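Local coordinates for protein sgbp-b (Bacteroides uniformis, PDB 7K44) that probably binds xyloglucan at the cell surface, as a surface glycan-binding protein of a xyloglucan utilization locus in a human gut commensal, at residues T47-V52 and I92-P97; I59-F64 and S77-D82; L207-L212 and W267-A272; I303-N308 and I336-L341. All coordinates share one frame; numbering follows the deposited sequence.

Contact 1: T47-V52 and I92-P97; sequences TPLRIV and ISFNAP
The carbonyl oxygen Phe94 O takes a short, nearly linear bond from Leu49 N, at 2.8 Å with an angle of 174° at the hydrogen, and the CA of Pro48 adds a CA-H...O contact to the same oxygen. Phe94 N returns a bond to Leu49 O, which makes these two residues a hydrogen-bonded antiparallel pair; Ile51 and Ile92 form the next one, with Ile51 N 2.8 Å from Ile92 O. On the face that carries Leu49, Ile51, Ile92 and Phe94 the packing is apolar. The CB of Leu49 lies over one face of the Phe94 ring, toward its rim, while Leu49 CD1 reaches 3.8 Å from Phe94 CE2 and 3.7 Å from Ala96 CB. Ile51 comes to the ring at its edge, CD1 3.8 Å from Phe94 CE1. An alanine in place of Phe94 would probably leave Leu49 and Ile51 without the surface that spans them and open a gap toward Leu106 and Val80. The Arg50 and Ser93 face is wetter: a water accepts from Arg50 NE at 2.9 Å and also bonds Ser93 OG. Strands 48-54 and 91-95 are central neighbours in one four-stranded antiparallel sheet of a beta-sandwich domain.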
loop_
_atom_site.group_PDB
_atom_site.type_symbol
_atom_site.label_atom_id
_atom_site.label_comp_id
_atom_site.label_asym_id
_atom_site.label_seq_id
_atom_site.Cartn_x
_atom_site.Cartn_y
_atom_site.Cartn_z
ATOM N N THR A 47 5.776 -34.279 -8.070
ATOM C CA THR A 47 4.947 -33.156 -7.640
ATOM C C THR A 47 4.005 -32.740 -8.764
ATOM O O THR A 47 4.456 -32.499 -9.886
ATOM C CB THR A 47 5.822 -31.966 -7.253
ATOM O OG1 THR A 47 6.608 -32.315 -6.110
ATOM C CG2 THR A 47 4.945 -30.763 -6.911
ATOM N N PRO A 48 2.707 -32.603 -8.503
ATOM C CA PRO A 48 1.797 -32.166 -9.564
ATOM C C PRO A 48 2.005 -30.701 -9.906
ATOM O O PRO A 48 2.208 -29.859 -9.028
ATOM C CB PRO A 48 0.405 -32.385 -8.950
ATOM C CG PRO A 48 0.621 -33.291 -7.793
ATOM C CD PRO A 48 1.991 -33.005 -7.283
ATOM N N LEU A 49 1.956 -30.405 -11.204
ATOM C CA LEU A 49 1.957 -29.035 -11.696
ATOM C C LEU A 49 0.768 -28.854 -12.627
ATOM O O LEU A 49 0.310 -29.811 -13.263
ATOM C CB LEU A 49 3.244 -28.695 -12.486
ATOM C CG LEU A 49 4.581 -28.682 -11.745
ATOM C CD1 LEU A 49 5.259 -30.034 -11.848
ATOM C CD2 LEU A 49 5.500 -27.606 -12.311
ATOM N N ARG A 50 0.284 -27.616 -12.727
ATOM C CA ARG A 50 -0.734 -27.285 -13.715
ATOM C C ARG A 50 -0.311 -26.031 -14.464
ATOM O O ARG A 50 -0.166 -24.965 -13.857
ATOM C CB ARG A 50 -2.102 -27.082 -13.055
ATOM C CG ARG A 50 -3.240 -27.042 -14.068
ATOM C CD ARG A 50 -4.577 -26.690 -13.407
ATOM N NE ARG A 50 -5.047 -27.738 -12.508
ATOM C CZ ARG A 50 -6.191 -27.669 -11.830
ATOM N NH1 ARG A 50 -6.972 -26.604 -11.956
ATOM N NH2 ARG A 50 -6.549 -28.658 -11.026
ATOM N N ILE A 51 -0.137 -26.156 -15.775
ATOM C CA ILE A 51 0.100 -24.991 -16.620
ATOM C C ILE A 51 -1.238 -24.338 -16.939
ATOM O O ILE A 51 -2.149 -24.994 -17.458
ATOM C CB ILE A 51 0.824 -25.395 -17.909
ATOM C CG1 ILE A 51 2.132 -26.112 -17.590
ATOM C CG2 ILE A 51 1.065 -24.162 -18.779
ATOM C CD1 ILE A 51 2.811 -26.696 -18.836
ATOM N N VAL A 52 -1.349 -23.045 -16.652
ATOM C CA VAL A 52 -2.575 -22.278 -16.863
ATOM C C VAL A 52 -2.311 -21.236 -17.940
ATOM O O VAL A 52 -1.407 -20.404 -17.803
ATOM C CB VAL A 52 -3.049 -21.613 -15.564
ATOM C CG1 VAL A 52 -4.289 -20.771 -15.827
ATOM C CG2 VAL A 52 -3.324 -22.674 -14.521
ATOM N N ILE A 92 -3.068 -27.544 -18.448
ATOM C CA ILE A 92 -2.362 -28.800 -18.684
ATOM C C ILE A 92 -1.837 -29.314 -17.351
ATOM O O ILE A 92 -1.127 -28.592 -16.641
ATOM C CB ILE A 92 -1.184 -28.612 -19.660
ATOM C CG1 ILE A 92 -1.654 -28.054 -21.001
ATOM C CG2 ILE A 92 -0.466 -29.935 -19.864
ATOM C CD1 ILE A 92 -0.500 -27.547 -21.866
ATOM N N SER A 93 -2.161 -30.563 -17.018
ATOM C CA SER A 93 -1.758 -31.151 -15.748
ATOM C C SER A 93 -0.739 -32.259 -15.973
ATOM O O SER A 93 -0.873 -33.053 -16.907
ATOM C CB SER A 93 -2.972 -31.704 -14.998
ATOM O OG SER A 93 -3.789 -30.635 -14.541
ATOM N N PHE A 94 0.269 -32.321 -15.104
ATOM C CA PHE A 94 1.235 -33.415 -15.144
ATOM C C PHE A 94 1.999 -33.471 -13.830
ATOM O O PHE A 94 2.028 -32.504 -13.070
ATOM C CB PHE A 94 2.216 -33.268 -16.318
ATOM C CG PHE A 94 3.093 -32.048 -16.233
ATOM C CD1 PHE A 94 2.671 -30.836 -16.756
ATOM C CD2 PHE A 94 4.336 -32.114 -15.621
ATOM C CE1 PHE A 94 3.478 -29.706 -16.673
ATOM C CE2 PHE A 94 5.150 -30.990 -15.534
ATOM C CZ PHE A 94 4.724 -29.785 -16.068
ATOM N N ASN A 95 2.661 -34.604 -13.600
ATOM C CA ASN A 95 3.513 -34.789 -12.431
ATOM C C ASN A 95 4.970 -34.566 -12.827
ATOM O O ASN A 95 5.389 -34.972 -13.915
ATOM C CB ASN A 95 3.334 -36.197 -11.859
ATOM C CG ASN A 95 1.923 -36.431 -11.350
ATOM O OD1 ASN A 95 1.240 -35.490 -10.948
ATOM N ND2 ASN A 95 1.477 -37.676 -11.392
ATOM N N ALA A 96 5.727 -33.907 -11.950
ATOM C CA ALA A 96 7.083 -33.502 -12.300
ATOM C C ALA A 96 7.927 -34.727 -12.633
ATOM O O ALA A 96 7.961 -35.681 -11.844
ATOM C CB ALA A 96 7.730 -32.762 -11.134
ATOM N N PRO A 97 8.627 -34.733 -13.764
ATOM C CA PRO A 97 9.500 -35.866 -14.094
ATOM C C PRO A 97 10.712 -35.925 -13.176
ATOM O O PRO A 97 11.075 -34.955 -12.506
ATOM C CB PRO A 97 9.918 -35.587 -15.543
ATOM C CG PRO A 97 9.743 -34.105 -15.706
ATOM C CD PRO A 97 8.584 -33.724 -14.834
HETATM O O HOH W 1 -4.370 -30.426 -11.732
#

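Contact 2: I59-F64 and S77-D82; sequences IQRVYF and SVEVTD
Val80 pushes its CG2 methyl against the ring of Phe64, 3.7 Å from CE1, while its CB settles 3.9 Å from CG1 of Val62. Val80 therefore fills the hollow between two residues that project from the same face of strand 59-65. With Val80 CG2 anti to the carbonyl carbon and CG1 anti to the backbone N (chi1 178°), it is the CG2 branch that meets the ring. Nearer the backbone, Phe64 CB lies close to Val78 CB, and Val78 O sits in the plane of the ring at the CD1 edge. Beyond this pair the edge strand is kinked by a classic beta bulge, in which Ser77 and Val78 both face Phe64. Phe64 O accepts a good bond from Val78 N and a weak one from Ser77 N, while Phe64 N donates to Val78 O at 2.8 Å.

On the other face Glu79 stretches out, its CG anti to the backbone N (chi1 -174°), and passes over Val62 O on its way to Arg61. Arg61 NH1 meets Glu79 OE2 at 3.0 Å in a salt bridge that lies in the guanidinium plane, although the two flat groups are turned 69° apart. The CG of Arg61 also rests against that oxygen. A water accepting from Val62 N lies 2.7 Å from Glu79 OE2 and 2.7 Å from Val80 O, and so bridges the two strands beside the loose Val62-Val80 pair. The chemistry is thus divided: apolar side chains close the inner face toward Phe94 and Leu106, whereas charge and water join the strands on the outer one.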
loop_
_atom_site.group_PDB
_atom_site.type_symbol
_atom_site.label_atom_id
_atom_site.label_comp_id
_atom_site.label_asym_id
_atom_site.label_seq_id
_atom_site.Cartn_x
_atom_site.Cartn_y
_atom_site.Cartn_z
ATOM N N ILE A 59 -1.086 -29.813 -29.028
ATOM C CA ILE A 59 0.154 -29.925 -28.274
ATOM C C ILE A 59 1.004 -31.021 -28.883
ATOM O O ILE A 59 0.546 -32.155 -29.081
ATOM C CB ILE A 59 -0.129 -30.247 -26.800
ATOM C CG1 ILE A 59 -0.917 -29.129 -26.131
ATOM C CG2 ILE A 59 1.185 -30.519 -26.057
ATOM C CD1 ILE A 59 -1.388 -29.505 -24.747
ATOM N N GLN A 60 2.252 -30.696 -29.181
ATOM C CA GLN A 60 3.188 -31.694 -29.671
ATOM C C GLN A 60 4.204 -32.122 -28.630
ATOM O O GLN A 60 4.539 -33.306 -28.554
ATOM C CB GLN A 60 3.870 -31.192 -30.947
ATOM C CG GLN A 60 2.840 -30.875 -32.026
ATOM C CD GLN A 60 3.378 -30.030 -33.154
ATOM O OE1 GLN A 60 4.396 -29.352 -33.013
ATOM N NE2 GLN A 60 2.689 -30.062 -34.289
ATOM N N ARG A 61 4.663 -31.200 -27.789
ATOM C CA ARG A 61 5.588 -31.549 -26.725
ATOM C C ARG A 61 5.368 -30.627 -25.539
ATOM O O ARG A 61 4.931 -29.485 -25.694
ATOM C CB ARG A 61 7.043 -31.408 -27.182
ATOM C CG ARG A 61 7.622 -32.676 -27.719
ATOM C CD ARG A 61 9.054 -32.500 -28.190
ATOM N NE ARG A 61 9.273 -33.226 -29.438
ATOM C CZ ARG A 61 9.169 -34.547 -29.563
ATOM N NH1 ARG A 61 8.865 -35.306 -28.510
ATOM N NH2 ARG A 61 9.377 -35.116 -30.744
ATOM N N VAL A 62 5.673 -31.147 -24.355
ATOM C CA VAL A 62 5.796 -30.357 -23.137
ATOM C C VAL A 62 7.142 -30.712 -22.531
ATOM O O VAL A 62 7.461 -31.897 -22.381
ATOM C CB VAL A 62 4.654 -30.664 -22.148
ATOM C CG1 VAL A 62 4.834 -29.868 -20.854
ATOM C CG2 VAL A 62 3.315 -30.352 -22.787
ATOM N N TYR A 63 7.951 -29.705 -22.217
ATOM C CA TYR A 63 9.277 -30.031 -21.706
ATOM C C TYR A 63 9.844 -28.870 -20.902
ATOM O O TYR A 63 9.478 -27.711 -21.112
ATOM C CB TYR A 63 10.248 -30.429 -22.829
ATOM C CG TYR A 63 10.506 -29.358 -23.874
ATOM C CD1 TYR A 63 9.653 -29.197 -24.960
ATOM C CD2 TYR A 63 11.611 -28.516 -23.781
ATOM C CE1 TYR A 63 9.885 -28.224 -25.920
ATOM C CE2 TYR A 63 11.849 -27.539 -24.735
ATOM C CZ TYR A 63 10.987 -27.395 -25.802
ATOM O OH TYR A 63 11.218 -26.422 -26.751
ATOM N N PHE A 64 10.737 -29.212 -19.973
ATOM C CA PHE A 64 11.580 -28.245 -19.289
ATOM C C PHE A 64 12.881 -28.091 -20.064
ATOM O O PHE A 64 13.413 -29.066 -20.615
ATOM C CB PHE A 64 11.902 -28.729 -17.875
ATOM C CG PHE A 64 10.695 -28.861 -16.977
ATOM C CD1 PHE A 64 9.941 -30.025 -16.967
ATOM C CD2 PHE A 64 10.331 -27.826 -16.124
ATOM C CE1 PHE A 64 8.832 -30.156 -16.121
ATOM C CE2 PHE A 64 9.225 -27.949 -15.280
ATOM C CZ PHE A 64 8.478 -29.119 -15.287
ATOM N N SER A 77 15.521 -30.566 -22.205
ATOM C CA SER A 77 16.322 -31.018 -21.070
ATOM C C SER A 77 15.621 -32.125 -20.287
ATOM O O SER A 77 16.236 -33.143 -19.943
ATOM C CB SER A 77 16.675 -29.836 -20.163
ATOM O OG SER A 77 17.257 -28.767 -20.902
ATOM N N VAL A 78 14.345 -31.931 -19.961
ATOM C CA VAL A 78 13.530 -32.948 -19.296
ATOM C C VAL A 78 12.152 -32.898 -19.942
ATOM O O VAL A 78 11.416 -31.923 -19.758
ATOM C CB VAL A 78 13.408 -32.720 -17.779
ATOM C CG1 VAL A 78 12.968 -34.004 -17.094
ATOM C CG2 VAL A 78 14.707 -32.218 -17.186
ATOM N N GLU A 79 11.792 -33.947 -20.683
ATOM C CA GLU A 79 10.499 -33.970 -21.343
ATOM C C GLU A 79 9.418 -34.467 -20.384
ATOM O O GLU A 79 9.668 -35.291 -19.500
ATOM C CB GLU A 79 10.525 -34.865 -22.584
ATOM C CG GLU A 79 9.227 -34.802 -23.369
ATOM C CD GLU A 79 9.278 -35.482 -24.720
ATOM O OE1 GLU A 79 10.220 -36.267 -24.970
ATOM O OE2 GLU A 79 8.353 -35.232 -25.523
ATOM N N VAL A 80 8.213 -33.940 -20.564
ATOM C CA VAL A 80 7.014 -34.434 -19.899
ATOM C C VAL A 80 6.250 -35.257 -20.931
ATOM O O VAL A 80 5.690 -34.708 -21.888
ATOM C CB VAL A 80 6.171 -33.269 -19.364
ATOM C CG1 VAL A 80 4.892 -33.793 -18.721
ATOM C CG2 VAL A 80 6.971 -32.441 -18.364
ATOM N N THR A 81 6.231 -36.582 -20.765
ATOM C CA THR A 81 5.541 -37.431 -21.728
ATOM C C THR A 81 4.107 -37.752 -21.336
ATOM O O THR A 81 3.305 -38.113 -22.208
ATOM C CB THR A 81 6.314 -38.737 -21.938
ATOM O OG1 THR A 81 6.766 -39.240 -20.672
ATOM C CG2 THR A 81 7.518 -38.487 -22.834
ATOM N N ASP A 82 3.764 -37.621 -20.057
ATOM C CA ASP A 82 2.451 -37.999 -19.544
ATOM C C ASP A 82 1.800 -36.739 -18.985
ATOM O O ASP A 82 2.213 -36.235 -17.933
ATOM C CB ASP A 82 2.612 -39.069 -18.464
ATOM C CG ASP A 82 1.282 -39.571 -17.918
ATOM O OD1 ASP A 82 0.219 -39.141 -18.416
ATOM O OD2 ASP A 82 1.307 -40.401 -16.983
HETATM O O HOH W 2 6.051 -34.148 -24.528
#

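Contact 3: L207-L212 and W267-A272; sequences LENIVL and WGIDTA
Val211 presses its branched end obliquely against the indole of Trp267: the CB stands over one face, toward the rim of the ring system, with CG1 3.9 Å from CE3 and CG2 4.0 Å from CZ3. Both methyls can share the ring because CG1 is anti to the carbonyl carbon while CG2 falls between the backbone N and that carbon (chi1 -56°). CG1 also touches CD1 of Ile269 at 3.9 Å, so CG1 sits in the corner between the indole face and the tip of Ile269.

Ile269 points at the 207-212 segment and meets mostly backbone. Its CG2 methyl comes 3.5 Å from Glu208 O and its CD1 methyl 3.5 Å from Asn209 O, the two branches straddling the end of the 3-10 turn at 207-209. A glycine in place of Ile269 would probably open a gap beside Val211 and leave the Asn209 backbone without its apolar cover. A water gives the segments a polar link: it donates to Glu208 O at 2.7 Å and accepts from Asp270 N. Just beyond it, Asp270 OD1 accepts from Ala272 N in an Asx turn, while an inverse gamma turn centred on Gly268 separates Trp267 from Ile269.

Trp267 is held from outside the pair, its NE1 bonded to Asp356 O and its ring meeting Phe350 edge-to-face. The contact thereby joins the bulged strand 210-212, paired with strand 371-384, to the loop after strand 255-264, with helix 347-352 packed on both Trp267 and Ile269 through Trp347.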
loop_
_atom_site.group_PDB
_atom_site.type_symbol
_atom_site.label_atom_id
_atom_site.label_comp_id
_atom_site.label_asym_id
_atom_site.label_seq_id
_atom_site.Cartn_x
_atom_site.Cartn_y
_atom_site.Cartn_z
ATOM N N LEU A 207 3.419 5.006 16.116
ATOM C CA LEU A 207 2.613 5.748 17.086
ATOM C C LEU A 207 3.438 6.748 17.884
ATOM O O LEU A 207 2.924 7.800 18.281
ATOM C CB LEU A 207 1.937 4.784 18.057
ATOM C CG LEU A 207 0.775 3.970 17.506
ATOM C CD1 LEU A 207 0.211 3.073 18.595
ATOM C CD2 LEU A 207 -0.292 4.916 16.966
ATOM N N GLU A 208 4.705 6.424 18.150
ATOM C CA GLU A 208 5.563 7.317 18.911
ATOM C C GLU A 208 5.802 8.630 18.182
ATOM O O GLU A 208 6.197 9.618 18.814
ATOM C CB GLU A 208 6.891 6.610 19.186
ATOM C CG GLU A 208 6.782 5.436 20.160
ATOM C CD GLU A 208 6.503 4.102 19.477
ATOM O OE1 GLU A 208 6.162 4.094 18.273
ATOM O OE2 GLU A 208 6.631 3.049 20.146
ATOM N N ASN A 209 5.569 8.663 16.869
ATOM C CA ASN A 209 5.818 9.834 16.045
ATOM C C ASN A 209 4.572 10.677 15.812
ATOM O O ASN A 209 4.639 11.666 15.077
ATOM C CB ASN A 209 6.417 9.413 14.703
ATOM C CG ASN A 209 7.774 8.765 14.858
ATOM O OD1 ASN A 209 7.899 7.714 15.502
ATOM N ND2 ASN A 209 8.797 9.379 14.275
ATOM N N ILE A 210 3.452 10.326 16.449
ATOM C CA ILE A 210 2.210 11.081 16.314
ATOM C C ILE A 210 2.341 12.423 17.021
ATOM O O ILE A 210 2.775 12.491 18.182
ATOM C CB ILE A 210 1.046 10.263 16.895
ATOM C CG1 ILE A 210 0.683 9.107 15.967
ATOM C CG2 ILE A 210 -0.180 11.148 17.141
ATOM C CD1 ILE A 210 -0.084 9.545 14.714
ATOM N N VAL A 211 1.972 13.499 16.317
ATOM C CA VAL A 211 1.949 14.848 16.882
ATOM C C VAL A 211 0.536 15.375 17.095
ATOM O O VAL A 211 0.360 16.378 17.814
ATOM C CB VAL A 211 2.784 15.844 16.050
ATOM C CG1 VAL A 211 4.210 15.337 15.912
ATOM C CG2 VAL A 211 2.153 16.074 14.673
ATOM N N LEU A 212 -0.471 14.742 16.499
ATOM C CA LEU A 212 -1.858 15.173 16.661
ATOM C C LEU A 212 -2.759 14.010 16.293
ATOM O O LEU A 212 -2.720 13.529 15.155
ATOM C CB LEU A 212 -2.164 16.366 15.761
ATOM C CG LEU A 212 -3.639 16.784 15.702
ATOM C CD1 LEU A 212 -4.146 17.279 17.070
ATOM C CD2 LEU A 212 -3.871 17.866 14.670
ATOM N N TRP A 267 4.941 18.377 19.551
ATOM C CA TRP A 267 6.081 18.088 18.691
ATOM C C TRP A 267 7.215 17.359 19.401
ATOM O O TRP A 267 8.203 17.002 18.748
ATOM C CB TRP A 267 6.593 19.374 18.036
ATOM C CG TRP A 267 5.528 20.112 17.269
ATOM C CD1 TRP A 267 4.780 21.166 17.715
ATOM C CD2 TRP A 267 5.082 19.834 15.933
ATOM N NE1 TRP A 267 3.896 21.560 16.739
ATOM C CE2 TRP A 267 4.069 20.769 15.631
ATOM C CE3 TRP A 267 5.436 18.882 14.969
ATOM C CZ2 TRP A 267 3.416 20.791 14.405
ATOM C CZ3 TRP A 267 4.790 18.902 13.739
ATOM C CH2 TRP A 267 3.781 19.853 13.472
ATOM N N GLY A 268 7.094 17.096 20.697
ATOM C CA GLY A 268 8.183 16.502 21.447
ATOM C C GLY A 268 8.304 14.997 21.313
ATOM O O GLY A 268 8.181 14.268 22.302
ATOM N N ILE A 269 8.553 14.518 20.094
ATOM C CA ILE A 269 8.673 13.084 19.860
ATOM C C ILE A 269 9.893 12.534 20.593
ATOM O O ILE A 269 10.968 13.148 20.602
ATOM C CB ILE A 269 8.751 12.820 18.346
ATOM C CG1 ILE A 269 7.417 13.168 17.669
ATOM C CG2 ILE A 269 9.131 11.363 18.059
ATOM C CD1 ILE A 269 7.511 13.306 16.160
ATOM N N ASP A 270 9.719 11.379 21.232
ATOM C CA ASP A 270 10.813 10.666 21.890
ATOM C C ASP A 270 11.997 10.535 20.940
ATOM O O ASP A 270 11.845 10.086 19.802
ATOM C CB ASP A 270 10.288 9.277 22.283
ATOM C CG ASP A 270 11.314 8.420 23.012
ATOM O OD1 ASP A 270 12.506 8.787 23.087
ATOM O OD2 ASP A 270 10.905 7.349 23.519
ATOM N N THR A 271 13.184 10.933 21.417
ATOM C CA THR A 271 14.371 10.919 20.563
ATOM C C THR A 271 14.770 9.515 20.133
ATOM O O THR A 271 15.484 9.368 19.135
ATOM C CB THR A 271 15.562 11.593 21.249
ATOM O OG1 THR A 271 15.812 10.951 22.507
ATOM C CG2 THR A 271 15.277 13.068 21.488
ATOM N N ALA A 272 14.336 8.481 20.855
ATOM C CA ALA A 272 14.625 7.120 20.420
ATOM C C ALA A 272 13.901 6.770 19.130
ATOM O O ALA A 272 14.282 5.807 18.455
ATOM C CB ALA A 272 14.268 6.116 21.516
HETATM O O HOH W 3 7.066 10.057 21.283
#

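Contact 4: I303-N308 and I336-L341; sequences IYLKGN and IPLSEL
Ile303 and Ile336 meet tip to tip, their CD1 methyls only 3.4 Å apart, tighter than usual van der Waals contact. Each isoleucine has its CG1 anti to the carbonyl carbon and its chain extended beyond (chi2 -163° in Ile303), which brings the two terminal methyls together between the two sheets. Leu341 presses in from the side: its CD2 methyl lies 3.3 Å from Ile303 O and 3.9 Å from Ile303 CG2. Leu305 completes this apolar part. Its CD1 touches Leu338 CD1 at 3.8 Å, the two side chains crossing at about a right angle, and lies 4.0 Å from Leu341 CB.

The polar side is looser and depends on water. Backbone groups of the two segments are bridged there by two waters instead of bonding directly. One accepts from Leu305 N and lies 2.7 Å from Leu341 O, with Asn308 O also in reach; the other sits between Leu305 O, at 2.8 Å, and Leu341 O. Both waters thus gather at the carbonyl of Leu341, beside the type I' turn from Leu305 to Asn308, where Lys306 and Gly307 both take positive phi.

The contact brings the end of strand 300-305 against the 3-10 segment that follows strand 331-337, and so joins two antiparallel sheets. Leu305 also packs on Leu358 of strand 357-364, while Leu338 and Leu341 rest on Leu283 and Leu285 of strand 283-291.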
loop_
_atom_site.group_PDB
_atom_site.type_symbol
_atom_site.label_atom_id
_atom_site.label_comp_id
_atom_site.label_asym_id
_atom_site.label_seq_id
_atom_site.Cartn_x
_atom_site.Cartn_y
_atom_site.Cartn_z
ATOM N N ILE A 303 -1.260 24.108 4.026
ATOM C CA ILE A 303 -0.808 23.580 5.302
ATOM C C ILE A 303 0.333 24.458 5.783
ATOM O O ILE A 303 1.200 24.846 4.995
ATOM C CB ILE A 303 -0.355 22.114 5.148
ATOM C CG1 ILE A 303 -1.508 21.270 4.584
ATOM C CG2 ILE A 303 0.192 21.574 6.464
ATOM C CD1 ILE A 303 -1.364 19.794 4.755
ATOM N N TYR A 304 0.326 24.814 7.062
ATOM C CA TYR A 304 1.457 25.537 7.622
ATOM C C TYR A 304 1.607 25.178 9.097
ATOM O O TYR A 304 0.628 24.838 9.776
ATOM C CB TYR A 304 1.382 27.059 7.358
ATOM C CG TYR A 304 0.216 27.766 7.996
ATOM C CD1 TYR A 304 -1.004 27.872 7.337
ATOM C CD2 TYR A 304 0.344 28.334 9.249
ATOM C CE1 TYR A 304 -2.085 28.529 7.946
ATOM C CE2 TYR A 304 -0.724 28.982 9.860
ATOM C CZ TYR A 304 -1.924 29.077 9.199
ATOM O OH TYR A 304 -2.974 29.713 9.817
ATOM N N LEU A 305 2.850 25.223 9.578
ATOM C CA LEU A 305 3.207 24.757 10.910
ATOM C C LEU A 305 3.800 25.895 11.729
ATOM O O LEU A 305 4.577 26.710 11.214
ATOM C CB LEU A 305 4.224 23.619 10.845
ATOM C CG LEU A 305 3.857 22.469 9.909
ATOM C CD1 LEU A 305 4.931 21.390 9.956
ATOM C CD2 LEU A 305 2.526 21.883 10.331
ATOM N N LYS A 306 3.430 25.925 13.010
ATOM C CA LYS A 306 3.934 26.908 13.976
ATOM C C LYS A 306 3.757 28.344 13.492
ATOM O O LYS A 306 4.561 29.231 13.803
ATOM C CB LYS A 306 5.372 26.594 14.408
ATOM C CG LYS A 306 5.468 25.332 15.252
ATOM C CD LYS A 306 6.871 25.093 15.789
ATOM C CE LYS A 306 6.894 23.945 16.773
ATOM N NZ LYS A 306 8.174 23.916 17.540
ATOM N N GLY A 307 2.675 28.591 12.755
ATOM C CA GLY A 307 2.360 29.939 12.322
ATOM C C GLY A 307 3.203 30.453 11.187
ATOM O O GLY A 307 3.089 31.631 10.843
ATOM N N ASN A 308 4.036 29.602 10.579
ATOM C CA ASN A 308 4.963 30.045 9.537
ATOM C C ASN A 308 4.251 29.992 8.185
ATOM O O ASN A 308 4.490 29.127 7.338
ATOM C CB ASN A 308 6.239 29.211 9.570
ATOM C CG ASN A 308 7.335 29.794 8.709
ATOM O OD1 ASN A 308 7.116 30.777 8.005
ATOM N ND2 ASN A 308 8.521 29.190 8.755
ATOM N N ILE A 336 3.555 14.910 3.160
ATOM C CA ILE A 336 4.079 16.176 2.646
ATOM C C ILE A 336 5.500 16.346 3.166
ATOM O O ILE A 336 5.723 16.242 4.381
ATOM C CB ILE A 336 3.196 17.351 3.086
ATOM C CG1 ILE A 336 1.792 17.196 2.497
ATOM C CG2 ILE A 336 3.835 18.686 2.687
ATOM C CD1 ILE A 336 0.941 18.390 2.668
ATOM N N PRO A 337 6.489 16.594 2.310
ATOM C CA PRO A 337 7.860 16.724 2.810
ATOM C C PRO A 337 7.947 17.867 3.805
ATOM O O PRO A 337 7.443 18.966 3.559
ATOM C CB PRO A 337 8.672 17.018 1.540
ATOM C CG PRO A 337 7.837 16.447 0.416
ATOM C CD PRO A 337 6.414 16.725 0.845
ATOM N N LEU A 338 8.599 17.601 4.936
ATOM C CA LEU A 338 8.695 18.619 5.976
ATOM C C LEU A 338 9.494 19.821 5.500
ATOM O O LEU A 338 9.252 20.950 5.954
ATOM C CB LEU A 338 9.291 18.023 7.251
ATOM C CG LEU A 338 9.109 18.823 8.538
ATOM C CD1 LEU A 338 7.616 18.992 8.868
ATOM C CD2 LEU A 338 9.847 18.135 9.666
ATOM N N SER A 339 10.440 19.606 4.581
ATOM C CA SER A 339 11.185 20.733 4.032
ATOM C C SER A 339 10.321 21.666 3.188
ATOM O O SER A 339 10.772 22.775 2.885
ATOM C CB SER A 339 12.413 20.241 3.249
ATOM O OG SER A 339 12.030 19.501 2.107
ATOM N N GLU A 340 9.105 21.254 2.800
ATOM C CA GLU A 340 8.171 22.159 2.138
ATOM C C GLU A 340 7.368 22.983 3.134
ATOM O O GLU A 340 6.581 23.841 2.719
ATOM C CB GLU A 340 7.193 21.386 1.245
ATOM C CG GLU A 340 7.809 20.681 0.032
ATOM C CD GLU A 340 8.185 21.623 -1.109
ATOM O OE1 GLU A 340 7.967 22.848 -1.000
ATOM O OE2 GLU A 340 8.685 21.115 -2.137
ATOM N N LEU A 341 7.539 22.727 4.428
ATOM C CA LEU A 341 6.733 23.358 5.456
ATOM C C LEU A 341 7.534 24.116 6.497
ATOM O O LEU A 341 6.949 24.923 7.231
ATOM C CB LEU A 341 5.893 22.311 6.202
ATOM C CG LEU A 341 4.810 21.618 5.400
ATOM C CD1 LEU A 341 4.330 20.364 6.136
ATOM C CD2 LEU A 341 3.680 22.605 5.186
HETATM O O HOH W 4 4.608 26.291 7.544
HETATM O O HOH W 5 6.967 25.824 9.954
#

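Overall arrangement
Contacts 1 and 2 belong to the two facing sheets of one N-terminal sandwich and touch through its core, where Phe94 meets Val80 and Ile92 meets Ile59. Both are strand pairings, with ladders of backbone bonds, an apolar inner face and a polar outer one; contact 2, at a sheet edge, adds a salt bridge. Contacts 3 and 4 lie on the other side of the chain's centre, within the range of the xyloglucan binding domain, and are more buried. They join by apolar packing and bridging waters, without direct hydrogen bonds between their segments, and touch where Trp267 packs on Leu305 and Lys306. Centres of contacts 1 and 3 are about 53 Å apart.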